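Local coordinates for protein ADP-ribose pyrophosphatase MutT (Rickettsia felis, PDB 4KYX) that probably hydrolyses nucleoside diphosphate derivatives as a magnesium-dependent Nudix enzyme, perhaps oxidised nucleotides such as 8-oxo-dGTP, at residues P74-T80 / V92-A98; R14-L20 / P44-L49; N68-E72 / K97-L101. All blocks are in the same frame, centred on the assembly; numbering follows the deposited sequence. Where two conformers were deposited one is given.

Contact 1 (P74-T80 / V92-A98)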
loop_
_atom_site.group_PDB
_atom_site.type_symbol
_atom_site.label_atom_id
_atom_site.label_comp_id
_atom_site.label_asym_id
_atom_site.label_seq_id
_atom_site.Cartn_x
_atom_site.Cartn_y
_atom_site.Cartn_z
ATOM N N PRO A 74 11.387 9.111 7.746
ATOM C CA PRO A 74 10.490 9.237 6.591
ATOM C C PRO A 74 9.052 9.111 7.056
ATOM O O PRO A 74 8.743 8.274 7.960
ATOM C CB PRO A 74 10.895 8.078 5.695
ATOM C CG PRO A 74 11.607 7.131 6.571
ATOM C CD PRO A 74 12.225 7.907 7.665
ATOM N N GLN A 75 8.203 9.945 6.467
ATOM C CA GLN A 75 6.806 10.073 6.778
ATOM C C GLN A 75 5.922 9.511 5.679
ATOM O O GLN A 75 6.069 9.816 4.515
ATOM C CB GLN A 75 6.411 11.527 7.030
ATOM C CG GLN A 75 7.132 12.191 8.183
ATOM C CD GLN A 75 6.882 11.498 9.519
ATOM O OE1 GLN A 75 5.720 11.338 9.969
ATOM N NE2 GLN A 75 7.970 11.057 10.171
ATOM N N PHE A 76 4.977 8.685 6.062
ATOM C CA PHE A 76 4.042 8.050 5.092
ATOM C C PHE A 76 3.144 9.103 4.473
ATOM O O PHE A 76 2.543 9.909 5.187
ATOM C CB PHE A 76 3.277 6.985 5.867
ATOM C CG PHE A 76 2.483 6.052 5.042
ATOM C CD1 PHE A 76 1.250 6.420 4.560
ATOM C CD2 PHE A 76 2.920 4.785 4.827
ATOM C CE1 PHE A 76 0.474 5.529 3.817
ATOM C CE2 PHE A 76 2.167 3.893 4.107
ATOM C CZ PHE A 76 0.949 4.267 3.583
ATOM N N ILE A 77 3.067 9.183 3.145
ATOM C CA ILE A 77 2.301 10.221 2.438
ATOM C C ILE A 77 1.096 9.668 1.661
ATOM O O ILE A 77 0.052 10.281 1.610
ATOM C CB ILE A 77 3.178 10.980 1.404
ATOM C CG1 ILE A 77 4.294 11.792 2.083
ATOM C CG2 ILE A 77 2.337 11.889 0.500
ATOM C CD1 ILE A 77 3.843 12.877 3.044
ATOM N N ALA A 78 1.285 8.536 0.996
ATOM C CA ALA A 78 0.283 8.127 0.016
ATOM C C ALA A 78 0.437 6.704 -0.474
ATOM O O ALA A 78 1.479 6.092 -0.323
ATOM C CB ALA A 78 0.297 9.080 -1.149
ATOM N N VAL A 79 -0.663 6.154 -0.979
ATOM C CA VAL A 79 -0.660 4.863 -1.670
ATOM C C VAL A 79 -1.270 5.057 -3.028
ATOM O O VAL A 79 -2.316 5.716 -3.187
ATOM C CB VAL A 79 -1.538 3.784 -0.969
ATOM C CG1 VAL A 79 -1.409 2.451 -1.706
ATOM C CG2 VAL A 79 -1.133 3.625 0.496
ATOM N N THR A 80 -0.643 4.434 -4.017
ATOM C CA THR A 80 -1.187 4.386 -5.362
ATOM C C THR A 80 -1.242 2.965 -5.798
ATOM O O THR A 80 -0.455 2.160 -5.344
ATOM C CB THR A 80 -0.350 5.177 -6.389
ATOM O OG1 THR A 80 0.973 4.654 -6.399
ATOM C CG2 THR A 80 -0.263 6.638 -6.039
ATOM N N VAL A 92 1.602 -1.672 -6.313
ATOM C CA VAL A 92 1.072 -0.807 -5.300
ATOM C C VAL A 92 2.263 -0.018 -4.797
ATOM O O VAL A 92 3.224 -0.598 -4.268
ATOM C CB VAL A 92 0.352 -1.611 -4.201
ATOM C CG1 VAL A 92 0.024 -0.749 -3.005
ATOM C CG2 VAL A 92 -0.937 -2.229 -4.769
ATOM N N SER A 93 2.249 1.303 -4.997
ATOM C CA SER A 93 3.351 2.136 -4.531
ATOM C C SER A 93 3.013 2.787 -3.194
ATOM O O SER A 93 1.945 3.367 -3.024
ATOM C CB SER A 93 3.681 3.224 -5.525
ATOM O OG SER A 93 4.101 2.657 -6.776
ATOM N N ILE A 94 3.948 2.739 -2.276
ATOM C CA ILE A 94 3.858 3.442 -1.017
ATOM C C ILE A 94 4.821 4.590 -1.071
ATOM O O ILE A 94 6.019 4.384 -1.284
ATOM C CB ILE A 94 4.306 2.533 0.127
ATOM C CG1 ILE A 94 3.514 1.235 0.078
ATOM C CG2 ILE A 94 4.205 3.255 1.461
ATOM C CD1 ILE A 94 2.073 1.372 0.328
ATOM N N PHE A 95 4.306 5.800 -0.926
ATOM C CA PHE A 95 5.171 6.974 -0.920
ATOM C C PHE A 95 5.413 7.478 0.465
ATOM O O PHE A 95 4.489 7.554 1.287
ATOM C CB PHE A 95 4.573 8.105 -1.727
ATOM C CG PHE A 95 4.657 7.870 -3.201
ATOM C CD1 PHE A 95 5.786 8.195 -3.895
ATOM C CD2 PHE A 95 3.570 7.295 -3.893
ATOM C CE1 PHE A 95 5.870 7.990 -5.289
ATOM C CE2 PHE A 95 3.665 7.095 -5.273
ATOM C CZ PHE A 95 4.820 7.440 -5.954
ATOM N N LEU A 96 6.671 7.890 0.672
ATOM C CA LEU A 96 7.077 8.532 1.881
ATOM C C LEU A 96 7.868 9.793 1.586
ATOM O O LEU A 96 8.318 9.964 0.487
ATOM C CB LEU A 96 7.915 7.613 2.741
ATOM C CG LEU A 96 7.271 6.330 3.185
ATOM C CD1 LEU A 96 7.601 5.205 2.213
ATOM C CD2 LEU A 96 7.770 6.034 4.567
ATOM N N LYS A 97 7.874 10.715 2.514
ATOM C CA LYS A 97 8.706 11.872 2.380
ATOM C C LYS A 97 9.725 12.021 3.499
ATOM O O LYS A 97 9.472 11.660 4.645
ATOM C CB LYS A 97 7.909 13.138 2.198
ATOM C CG LYS A 97 7.086 13.591 3.343
ATOM C CD LYS A 97 6.922 15.122 3.302
ATOM C CE LYS A 97 6.282 15.547 4.638
ATOM N NZ LYS A 97 4.802 15.624 4.580
ATOM N N ALA A 98 10.883 12.578 3.140
ATOM C CA ALA A 98 11.887 12.841 4.142
ATOM C C ALA A 98 12.818 13.937 3.690
ATOM O O ALA A 98 13.059 14.115 2.483
ATOM C CB ALA A 98 12.685 11.592 4.426
#
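Thr80 OG1 and Ala78 O both meet the edge of the Phe95 ring, close to its plane, with OG1 3.8 Å from Phe95 CE2. The second ring, Phe76, is met obliquely by the CG2 methyl of Ile94, 3.4 Å from Phe76 CE2; Tyr144 meets it edge-to-face, and Tyr142 of the second subunit stacks with it. Phe76 CG stands anti to the backbone N (chi1 -168°), which swings the ring along the strand toward Ile94. These groups belong to an antiparallel beta hairpin, strands 75-84 and 89-99, in the mixed sheet of the Nudix fold, 89-99 being its middle strand.

The register shifts by one at a classic beta bulge. Ile77 and Ala78 both face Phe95, whose O accepts Ile77 N at 2.9 Å and, weakly, Ala78 N at 3.4 Å. Phe95 N answers with a bond to Ala78 O. On one side of the bulge Gln75 and Lys97 exchange two bonds; on the other, Thr80 and Ser93 form a second reciprocal pair.

Each face of the hairpin has its own cover. Phe76, Val79, Ile94 and Leu96 share one, with Val79 CG2 lying alongside Ile94 CD1 at 3.9 Å; helix 55-67 packs on Phe76 and Ile94 through Phe55, while Val79 meets Val79 of the second subunit. Ala78, Thr80, Ser93 and Phe95 look the other way, onto Leu136 and Pro132 of helix 131-137. Here the Thr80 hydroxyl, set between its own backbone N and carbonyl carbon (chi1 58°), is hydrogen-bonded to Asp82 OD2 and comes within 3.2 Å of Ser93 CB.

Contact 2 (R14-L20 / P44-L49)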
loop_
_atom_site.group_PDB
_atom_site.type_symbol
_atom_site.label_atom_id
_atom_site.label_comp_id
_atom_site.label_asym_id
_atom_site.label_seq_id
_atom_site.Cartn_x
_atom_site.Cartn_y
_atom_site.Cartn_z
ATOM N N ARG A 14 2.884 -6.186 -7.011
ATOM C CA ARG A 14 4.102 -5.992 -6.241
ATOM C C ARG A 14 4.085 -4.720 -5.434
ATOM O O ARG A 14 3.416 -3.797 -5.786
ATOM C CB ARG A 14 5.267 -5.971 -7.216
ATOM C CG ARG A 14 5.418 -7.239 -8.039
ATOM C CD ARG A 14 6.250 -8.328 -7.348
ATOM N NE ARG A 14 7.255 -7.850 -6.378
ATOM C CZ ARG A 14 8.566 -7.716 -6.565
ATOM N NH1 ARG A 14 9.160 -7.954 -7.743
ATOM N NH2 ARG A 14 9.303 -7.307 -5.537
ATOM N N ILE A 15 4.903 -4.621 -4.392
ATOM C CA ILE A 15 4.893 -3.454 -3.591
ATOM C C ILE A 15 6.181 -2.663 -3.844
ATOM O O ILE A 15 7.281 -3.174 -3.694
ATOM C CB ILE A 15 4.780 -3.775 -2.102
ATOM C CG1 ILE A 15 3.448 -4.489 -1.819
ATOM C CG2 ILE A 15 4.971 -2.492 -1.314
ATOM C CD1 ILE A 15 3.473 -5.563 -0.755
ATOM N N GLY A 16 5.992 -1.403 -4.181
ATOM C CA GLY A 16 7.068 -0.473 -4.477
ATOM C C GLY A 16 7.072 0.586 -3.389
ATOM O O GLY A 16 6.032 0.972 -2.855
ATOM N N ILE A 17 8.238 1.122 -3.080
ATOM C CA ILE A 17 8.365 2.217 -2.155
ATOM C C ILE A 17 8.878 3.407 -2.986
ATOM O O ILE A 17 9.921 3.289 -3.649
ATOM C CB ILE A 17 9.376 1.850 -1.022
ATOM C CG1 ILE A 17 8.913 0.697 -0.117
ATOM C CG2 ILE A 17 9.823 3.093 -0.265
ATOM C CD1 ILE A 17 7.536 0.758 0.435
ATOM N N GLY A 18 8.222 4.560 -2.911
ATOM C CA GLY A 18 8.804 5.774 -3.472
ATOM C C GLY A 18 9.093 6.773 -2.387
ATOM O O GLY A 18 8.334 6.960 -1.459
ATOM N N ILE A 19 10.221 7.454 -2.528
ATOM C CA ILE A 19 10.602 8.483 -1.581
ATOM C C ILE A 19 10.707 9.885 -2.181
ATOM O O ILE A 19 11.459 10.107 -3.136
ATOM C CB ILE A 19 11.944 8.150 -0.942
ATOM C CG1 ILE A 19 11.892 6.689 -0.440
ATOM C CG2 ILE A 19 12.174 9.121 0.213
ATOM C CD1 ILE A 19 12.472 5.664 -1.408
ATOM N N LEU A 20 9.918 10.812 -1.660
ATOM C CA LEU A 20 10.107 12.212 -1.960
ATOM C C LEU A 20 11.176 12.748 -1.000
ATOM O O LEU A 20 10.915 13.031 0.146
ATOM C CB LEU A 20 8.842 13.023 -1.848
ATOM C CG LEU A 20 7.590 12.450 -2.503
ATOM C CD1 LEU A 20 6.464 13.488 -2.492
ATOM C CD2 LEU A 20 7.937 12.067 -3.926
ATOM N N PRO A 44 10.921 9.516 -8.610
ATOM C CA PRO A 44 11.662 9.715 -7.373
ATOM C C PRO A 44 12.583 8.527 -7.061
ATOM O O PRO A 44 12.526 7.492 -7.738
ATOM C CB PRO A 44 10.542 9.855 -6.354
ATOM C CG PRO A 44 9.433 9.026 -6.928
ATOM C CD PRO A 44 9.548 9.008 -8.403
ATOM N N ALA A 45 13.367 8.633 -5.992
ATOM C CA ALA A 45 14.050 7.486 -5.441
ATOM C C ALA A 45 13.034 6.408 -5.043
ATOM O O ALA A 45 11.845 6.731 -4.730
ATOM C CB ALA A 45 14.884 7.921 -4.261
ATOM N N GLY A 46 13.481 5.159 -5.100
ATOM C CA GLY A 46 12.664 4.047 -4.621
ATOM C C GLY A 46 12.873 2.780 -5.389
ATOM O O GLY A 46 13.737 2.699 -6.223
ATOM N N GLY A 47 12.108 1.768 -5.040
ATOM C CA GLY A 47 12.242 0.492 -5.640
ATOM C C GLY A 47 11.421 -0.467 -4.805
ATOM O O GLY A 47 10.482 -0.047 -4.113
ATOM N N HIS A 48 11.800 -1.729 -4.842
ATOM C CA HIS A 48 10.920 -2.769 -4.321
ATOM C C HIS A 48 11.074 -2.942 -2.818
ATOM O O HIS A 48 12.195 -2.953 -2.298
ATOM C CB HIS A 48 11.302 -4.079 -4.961
ATOM C CG HIS A 48 10.850 -4.204 -6.365
ATOM N ND1 HIS A 48 11.708 -4.536 -7.386
ATOM C CD2 HIS A 48 9.625 -4.071 -6.930
ATOM C CE1 HIS A 48 11.048 -4.576 -8.530
ATOM N NE2 HIS A 48 9.782 -4.301 -8.284
ATOM N N LEU A 49 9.958 -3.108 -2.110
ATOM C CA LEU A 49 10.017 -3.510 -0.700
ATOM C C LEU A 49 10.603 -4.926 -0.632
ATOM O O LEU A 49 10.174 -5.815 -1.364
ATOM C CB LEU A 49 8.598 -3.506 -0.089
ATOM C CG LEU A 49 8.529 -3.836 1.409
ATOM C CD1 LEU A 49 9.212 -2.796 2.285
ATOM C CD2 LEU A 49 7.079 -3.930 1.790
HETATM O O HOH W 1 8.304 -5.726 -3.426
#
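Arg14 lays its guanidinium flat on one face of the His48 ring, group centres 4.0 Å apart and planes turned by only 20°. The stack is offset: NH2 sits over the rim at 3.5 Å from His48 CD2, and NH1 lies nearer NE2. A bend at chi2 (-87°), followed by another at chi3, folds the arginine round to bring this flat end onto the imidazole, although the two side chains cross at about a right angle. His48 NE2 is hydrogen-bonded to Tyr91 OH, which helps fix the ring's rotation.

The same NH2 donates to a water at 2.8 Å, and that water donates in turn to Ile15 O and Leu49 O. Ile15 O is thus gripped twice, since Leu49 N reaches it at 3.1 Å. Beside this, the Ile15 and Leu49 side chains lie side by side, pointing the same way, with Ile15 CG2 4.0 Å from Leu49 CB. Ile15 also packs on Ile15 of the second subunit.

Further along, antiparallel pairing passes through glycines. Ile17 N bonds to Gly47 O at 2.7 Å, and Gly46 CA presses to 3.0 Å from Ile17 O. Past them, Ile19 CD1 curls over the Gly46 backbone.

Gly47 opens the Nudix box sequence, so this pairing ties the start of that motif to strand 14-22. Helix 55-67 covers Ile17 and Ile19, and its Glu66 accepts Gly46 N; strand 89-99 flanks 14-22 on the side away from 45-48, and helix 131-137 touches Leu20 and Pro44.

Contact 3 (N68-E72 / K97-L101)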
loop_
_atom_site.group_PDB
_atom_site.type_symbol
_atom_site.label_atom_id
_atom_site.label_comp_id
_atom_site.label_asym_id
_atom_site.label_seq_id
_atom_site.Cartn_x
_atom_site.Cartn_y
_atom_site.Cartn_z
ATOM N N ASN A 68 23.307 8.250 -2.505
ATOM C CA ASN A 68 24.283 8.525 -1.426
ATOM C C ASN A 68 23.758 9.441 -0.313
ATOM O O ASN A 68 24.521 9.853 0.550
ATOM C CB ASN A 68 25.562 9.139 -2.041
ATOM C CG ASN A 68 26.810 8.922 -1.231
ATOM O OD1 ASN A 68 27.030 7.869 -0.699
ATOM N ND2 ASN A 68 27.679 9.939 -1.179
ATOM N N LEU A 69 22.464 9.733 -0.314
ATOM C CA LEU A 69 21.878 10.649 0.627
ATOM C C LEU A 69 21.336 9.879 1.818
ATOM O O LEU A 69 20.845 8.757 1.681
ATOM C CB LEU A 69 20.731 11.441 0.010
ATOM C CG LEU A 69 21.105 12.361 -1.137
ATOM C CD1 LEU A 69 19.928 12.981 -1.866
ATOM C CD2 LEU A 69 22.051 13.424 -0.597
ATOM N N ILE A 70 21.445 10.515 2.975
ATOM C CA ILE A 70 20.962 9.964 4.230
ATOM C C ILE A 70 19.711 10.729 4.584
ATOM O O ILE A 70 19.757 11.959 4.805
ATOM C CB ILE A 70 22.047 10.122 5.358
ATOM C CG1 ILE A 70 23.223 9.220 5.058
ATOM C CG2 ILE A 70 21.410 9.795 6.680
ATOM C CD1 ILE A 70 24.409 9.390 6.028
ATOM N N ILE A 71 18.581 10.014 4.646
ATOM C CA ILE A 71 17.346 10.641 5.082
ATOM C C ILE A 71 17.014 10.169 6.437
ATOM O O ILE A 71 17.457 9.064 6.848
ATOM C CB ILE A 71 16.136 10.390 4.141
ATOM C CG1 ILE A 71 15.968 8.906 3.871
ATOM C CG2 ILE A 71 16.282 11.191 2.841
ATOM C CD1 ILE A 71 14.547 8.540 3.554
ATOM N N GLU A 72 16.260 11.005 7.155
ATOM C CA GLU A 72 15.787 10.650 8.473
ATOM C C GLU A 72 14.253 10.698 8.560
ATOM O O GLU A 72 13.618 11.482 7.850
ATOM C CB GLU A 72 16.414 11.551 9.554
ATOM C CG GLU A 72 16.009 13.012 9.446
ATOM C CD GLU A 72 16.497 13.915 10.583
ATOM O OE1 GLU A 72 17.419 13.536 11.420
ATOM O OE2 GLU A 72 15.962 15.061 10.599
ATOM N N LYS A 97 7.874 10.715 2.514
ATOM C CA LYS A 97 8.706 11.872 2.380
ATOM C C LYS A 97 9.725 12.021 3.499
ATOM O O LYS A 97 9.472 11.660 4.645
ATOM C CB LYS A 97 7.909 13.138 2.198
ATOM C CG LYS A 97 7.086 13.591 3.343
ATOM C CD LYS A 97 6.922 15.122 3.302
ATOM C CE LYS A 97 6.282 15.547 4.638
ATOM N NZ LYS A 97 4.802 15.624 4.580
ATOM N N ALA A 98 10.883 12.578 3.140
ATOM C CA ALA A 98 11.887 12.841 4.142
ATOM C C ALA A 98 12.818 13.937 3.690
ATOM O O ALA A 98 13.059 14.115 2.483
ATOM C CB ALA A 98 12.685 11.592 4.426
ATOM N N HIS A 99 13.342 14.669 4.663
ATOM C CA HIS A 99 14.461 15.571 4.392
ATOM C C HIS A 99 15.764 14.809 4.470
ATOM O O HIS A 99 15.931 13.937 5.335
ATOM C CB HIS A 99 14.465 16.753 5.349
ATOM C CG HIS A 99 13.609 17.877 4.882
ATOM N ND1 HIS A 99 14.110 18.943 4.168
ATOM C CD2 HIS A 99 12.269 18.051 4.942
ATOM C CE1 HIS A 99 13.116 19.761 3.863
ATOM N NE2 HIS A 99 11.988 19.234 4.315
ATOM N N CYS A 100 16.652 15.076 3.522
ATOM C CA CYS A 100 18.018 14.567 3.615
ATOM C C CYS A 100 18.919 15.464 4.480
ATOM O O CYS A 100 18.732 16.668 4.570
ATOM C CB CYS A 100 18.622 14.297 2.253
ATOM S SG CYS A 100 19.002 15.777 1.319
ATOM N N LEU A 101 19.919 14.834 5.069
ATOM C CA LEU A 101 20.839 15.451 6.020
ATOM C C LEU A 101 22.173 15.869 5.398
ATOM O O LEU A 101 22.977 16.554 6.034
ATOM C CB LEU A 101 21.078 14.454 7.152
ATOM C CG LEU A 101 19.835 14.116 7.971
ATOM C CD1 LEU A 101 20.199 13.196 9.130
ATOM C CD2 LEU A 101 19.160 15.388 8.492
HETATM O O HOH W 2 12.662 14.429 7.282
#
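Ile70 and Leu101 supply the main polar tie between the loop 68-72 and the end of strand 89-99: Leu101 N donates to Ile70 O at 2.9 Å. A second backbone bond, Glu72 N to His99 O, is weak at 3.5 Å. Together they frame one isolated beta bridge, Ile71 with Cys100; the touching parts run 115° apart, so no regular pairing follows. Instead a water takes over, accepting from His99 N at 2.7 Å and donating to Glu72 O, and joins the two backbones where they diverge.

Apolar contacts centre on Ile71. Its CG1 branch lies between the backbone N and the carbonyl carbon (chi1 52°), which carries CD1 to 3.7 Å from the Ala98 methyl while CG2 turns to Cys100 CB at 3.9 Å. Leu69, two residues before Ile71, brings its CB to the same Cys100 CB.

A mixed contact closes the outer side. Extended beyond CG, Glu72 crosses Leu101 at about a right angle, and its carboxylate lies against the two leucine methyls: OE1 is 3.6 Å from Leu101 CD1, and OE2 is close to CD2.

Asn68, the first residue past helix 55-67, leaves helical angles with positive phi, and the loop then folds back along that helix, Ile71 packing on Ile60 and Val63 as well as on Ile19 and Ile21 of strand 14-22. Asn102 holds the loop through bonds to Asn68 O and Ile70 N. Trp119 of strand 116-120, from the smaller sheet, touches both Leu69 and Cys100.

Overall arrangement
All three contacts reach the mixed sheet, contact 3 with only one of its segments. Contacts 1 and 2 are buried and adjoin: strand 89-99 pairs with 75-84 and 14-22 on either side, 14-22 carries 45-48 beyond, and Ile94 of 89-99 bonds to Gly16 and Gly18 of 14-22. Both reach the second subunit. Contact 3 lies farther out, is partly exposed and touches no other chain of the assembly; it shares Lys97 and Ala98 of strand 89-99 with contact 1. Contact 1 relies on antiparallel pairing shifted by one bulge and on apolar faces, contact 2 on glycine backbone and a cationic stack, contact 3 on a single bridge, a water and the packing of Ile71.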